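Long-range contact in protein A52 (Vaccinia virus, PDB 2VVW), which suppresses host innate immunity by binding IRAK2 to inhibit NF-kappa-B signalling and TRAF6 to activate p38: residues I5-D13 / E20-Y31. Sequence-based numbering, arbitrary orientation.
Sequences IKPDYLEYD and EMFTILEEYFMY
The irregular segment 5-13 follows helix 21-35 from Lys6, level with the N-cap residue Glu20, to Leu10, level with Tyr31, and then turns off through a type I turn from Tyr9 to Tyr12; its nearest CA atoms are those of Tyr9 and Ile24, 6.4 Å apart. Tyr9 lays one ring face on Ile24, with CG1 3.7 Å from the ring centroid and almost exactly on the ring normal, a CH-pi contact; Thr23 CG2 meets the ring edge. Glu27, CG beside its backbone N (chi1 -69°) and the chain then extended, carries OE1 to 2.9 Å from Tyr9 N, which meets it nearly along the C-O axis. Here the irregular segment that precedes the first helix of this Bcl-2-like protein packs back on that helix, and a second subunit joins in: its Lys123 forms salt bridges with Asp8 and Glu27, which would ease the closeness of their carboxylates. Asp8 divides its oxygens: OD1 accepts from Tyr31 OH at 2.6 Å, on the syn side of the carboxylate, and OD2 from Leu10 N in an Asx turn. Leu10 CD2 then covers one face of the Tyr31 ring. At the other end Lys6 NZ donates to Thr23 OG1 at 2.9 Å, while one water links NZ, Glu20 N and Tyr9 OH, a hydroxyl also bonded to Asp19.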
# COMPACT_ATOMS: atom_id res chain seq x y z
N ILE A 5 13.90 7.93 4.40
CA ILE A 5 12.89 6.82 4.41
C ILE A 5 12.15 6.76 5.75
O ILE A 5 12.78 6.71 6.82
CB ILE A 5 13.55 5.45 4.12
CG1 ILE A 5 14.31 5.51 2.78
CG2 ILE A 5 12.50 4.34 4.11
CD1 ILE A 5 14.66 4.14 2.19
N LYS A 6 10.82 6.74 5.69
CA LYS A 6 9.96 6.73 6.88
C LYS A 6 9.81 5.29 7.36
O LYS A 6 9.98 4.37 6.57
CB LYS A 6 8.58 7.28 6.51
CG LYS A 6 8.57 8.61 5.74
CD LYS A 6 7.41 8.65 4.71
CE LYS A 6 6.73 10.03 4.67
NZ LYS A 6 5.88 10.31 5.89
N PRO A 7 9.49 5.09 8.65
CA PRO A 7 9.27 3.70 9.09
C PRO A 7 8.00 3.09 8.50
O PRO A 7 7.14 3.80 7.97
CB PRO A 7 9.12 3.84 10.62
CG PRO A 7 8.58 5.22 10.81
CD PRO A 7 9.26 6.05 9.75
N ASP A 8 7.88 1.78 8.60
CA ASP A 8 6.63 1.13 8.28
C ASP A 8 5.76 1.16 9.52
O ASP A 8 6.28 0.99 10.62
CB ASP A 8 6.87 -0.31 7.87
CG ASP A 8 5.62 -0.97 7.38
OD1 ASP A 8 5.26 -0.73 6.20
OD2 ASP A 8 4.97 -1.68 8.18
N TYR A 9 4.45 1.38 9.37
CA TYR A 9 3.56 1.57 10.53
C TYR A 9 2.79 0.34 10.99
O TYR A 9 2.18 0.36 12.05
CB TYR A 9 2.66 2.80 10.31
CG TYR A 9 3.49 4.08 10.27
CD1 TYR A 9 4.18 4.52 11.41
CD2 TYR A 9 3.63 4.81 9.10
CE1 TYR A 9 4.97 5.66 11.39
CE2 TYR A 9 4.43 5.97 9.06
CZ TYR A 9 5.09 6.39 10.22
OH TYR A 9 5.90 7.52 10.19
N LEU A 10 2.85 -0.76 10.25
CA LEU A 10 2.04 -1.94 10.58
C LEU A 10 2.28 -2.43 12.01
O LEU A 10 1.32 -2.66 12.76
CB LEU A 10 2.32 -3.07 9.61
CG LEU A 10 1.48 -4.34 9.74
CD1 LEU A 10 -0.02 -4.05 9.82
CD2 LEU A 10 1.80 -5.25 8.58
N GLU A 11 3.55 -2.57 12.38
CA GLU A 11 3.92 -3.06 13.72
C GLU A 11 4.58 -1.98 14.59
O GLU A 11 5.21 -2.28 15.60
CB GLU A 11 4.83 -4.27 13.56
CG GLU A 11 4.15 -5.43 12.86
CD GLU A 11 5.08 -6.60 12.56
OE1 GLU A 11 6.31 -6.41 12.57
OE2 GLU A 11 4.58 -7.71 12.29
N TYR A 12 4.40 -0.71 14.23
CA TYR A 12 5.05 0.40 14.89
C TYR A 12 4.30 0.69 16.20
O TYR A 12 3.08 0.73 16.23
CB TYR A 12 5.00 1.59 13.95
CG TYR A 12 5.88 2.78 14.26
CD1 TYR A 12 7.23 2.79 13.91
CD2 TYR A 12 5.35 3.94 14.79
CE1 TYR A 12 8.03 3.92 14.14
CE2 TYR A 12 6.14 5.08 15.03
CZ TYR A 12 7.47 5.06 14.69
OH TYR A 12 8.23 6.17 14.91
N ASP A 13 5.06 0.91 17.27
CA ASP A 13 4.48 1.08 18.61
C ASP A 13 4.47 2.52 19.09
O ASP A 13 3.91 2.79 20.16
CB ASP A 13 5.25 0.24 19.63
CG ASP A 13 4.99 -1.25 19.49
OD1 ASP A 13 3.90 -1.64 19.03
OD2 ASP A 13 5.87 -2.03 19.88
N GLU A 20 4.30 11.37 10.25
CA GLU A 20 3.22 12.21 9.71
C GLU A 20 1.87 11.52 9.80
O GLU A 20 1.72 10.39 9.36
CB GLU A 20 3.50 12.57 8.25
CG GLU A 20 4.72 13.45 8.06
CD GLU A 20 5.26 13.41 6.65
OE1 GLU A 20 5.04 12.39 5.95
OE2 GLU A 20 5.92 14.39 6.23
N MET A 21 0.89 12.22 10.36
CA MET A 21 -0.45 11.65 10.56
C MET A 21 -1.09 11.13 9.25
O MET A 21 -1.63 10.03 9.22
CB MET A 21 -1.36 12.66 11.29
CG MET A 21 -2.52 12.03 12.02
SD MET A 21 -1.97 10.92 13.34
CE MET A 21 -2.90 9.43 12.94
N PHE A 22 -0.97 11.86 8.15
CA PHE A 22 -1.58 11.38 6.91
C PHE A 22 -0.93 10.10 6.37
O PHE A 22 -1.63 9.18 5.92
CB PHE A 22 -1.62 12.45 5.82
CG PHE A 22 -2.53 12.09 4.68
CD1 PHE A 22 -3.91 12.20 4.81
CD2 PHE A 22 -2.02 11.56 3.49
CE1 PHE A 22 -4.76 11.83 3.77
CE2 PHE A 22 -2.87 11.19 2.44
CZ PHE A 22 -4.22 11.32 2.58
N THR A 23 0.39 10.00 6.46
CA THR A 23 1.09 8.78 6.06
C THR A 23 0.67 7.59 6.90
O THR A 23 0.50 6.48 6.39
CB THR A 23 2.59 8.93 6.16
OG1 THR A 23 2.99 10.08 5.41
CG2 THR A 23 3.30 7.68 5.60
N ILE A 24 0.52 7.81 8.20
CA ILE A 24 0.07 6.78 9.11
C ILE A 24 -1.29 6.26 8.69
O ILE A 24 -1.53 5.03 8.63
CB ILE A 24 0.03 7.29 10.59
CG1 ILE A 24 1.46 7.47 11.14
CG2 ILE A 24 -0.73 6.35 11.46
CD1 ILE A 24 1.53 8.26 12.45
N LEU A 25 -2.21 7.18 8.39
CA LEU A 25 -3.54 6.80 7.96
C LEU A 25 -3.54 6.12 6.58
O LEU A 25 -4.28 5.17 6.37
CB LEU A 25 -4.51 7.99 8.00
CG LEU A 25 -4.81 8.61 9.38
CD1 LEU A 25 -5.61 9.88 9.23
CD2 LEU A 25 -5.53 7.63 10.25
N GLU A 26 -2.70 6.58 5.67
CA GLU A 26 -2.55 5.91 4.35
C GLU A 26 -2.19 4.46 4.55
O GLU A 26 -2.82 3.59 3.97
CB GLU A 26 -1.47 6.55 3.48
CG GLU A 26 -1.81 7.88 2.84
CD GLU A 26 -0.68 8.42 1.93
OE1 GLU A 26 -0.96 8.72 0.75
OE2 GLU A 26 0.48 8.53 2.40
N GLU A 27 -1.18 4.19 5.38
CA GLU A 27 -0.72 2.83 5.61
C GLU A 27 -1.74 2.02 6.38
O GLU A 27 -1.90 0.82 6.12
CB GLU A 27 0.64 2.83 6.33
CG GLU A 27 1.76 3.33 5.44
CD GLU A 27 3.16 2.87 5.83
OE1 GLU A 27 3.33 2.08 6.80
OE2 GLU A 27 4.10 3.33 5.14
N TYR A 28 -2.43 2.65 7.32
CA TYR A 28 -3.51 1.99 8.07
C TYR A 28 -4.62 1.48 7.15
O TYR A 28 -5.02 0.31 7.18
CB TYR A 28 -4.10 2.96 9.09
CG TYR A 28 -5.25 2.40 9.88
CD1 TYR A 28 -5.03 1.40 10.84
CD2 TYR A 28 -6.55 2.83 9.65
CE1 TYR A 28 -6.06 0.87 11.57
CE2 TYR A 28 -7.60 2.30 10.38
CZ TYR A 28 -7.35 1.31 11.34
OH TYR A 28 -8.39 0.78 12.07
N PHE A 29 -5.12 2.35 6.30
CA PHE A 29 -6.14 1.94 5.34
C PHE A 29 -5.64 0.95 4.29
O PHE A 29 -6.37 0.03 3.93
CB PHE A 29 -6.82 3.16 4.71
CG PHE A 29 -7.65 3.93 5.69
CD1 PHE A 29 -8.70 3.33 6.35
CD2 PHE A 29 -7.38 5.25 5.96
CE1 PHE A 29 -9.46 4.05 7.26
CE2 PHE A 29 -8.14 5.96 6.87
CZ PHE A 29 -9.17 5.37 7.52
N MET A 30 -4.39 1.09 3.88
CA MET A 30 -3.79 0.13 2.94
C MET A 30 -3.74 -1.24 3.59
O MET A 30 -4.22 -2.20 3.02
CB MET A 30 -2.38 0.58 2.57
CG MET A 30 -1.58 -0.38 1.74
SD MET A 30 0.12 0.20 1.59
CE MET A 30 0.80 -0.20 3.23
N TYR A 31 -3.17 -1.31 4.79
CA TYR A 31 -2.97 -2.62 5.42
C TYR A 31 -4.29 -3.28 5.87
O TYR A 31 -4.48 -4.50 5.70
CB TYR A 31 -1.99 -2.51 6.59
CG TYR A 31 -0.53 -2.45 6.20
CD1 TYR A 31 0.08 -3.51 5.53
CD2 TYR A 31 0.27 -1.34 6.54
CE1 TYR A 31 1.42 -3.48 5.16
CE2 TYR A 31 1.65 -1.31 6.19
CZ TYR A 31 2.20 -2.37 5.49
OH TYR A 31 3.53 -2.37 5.16
O HOH W 1 5.77 9.58 8.38
O HOH W 2 5.94 5.02 5.96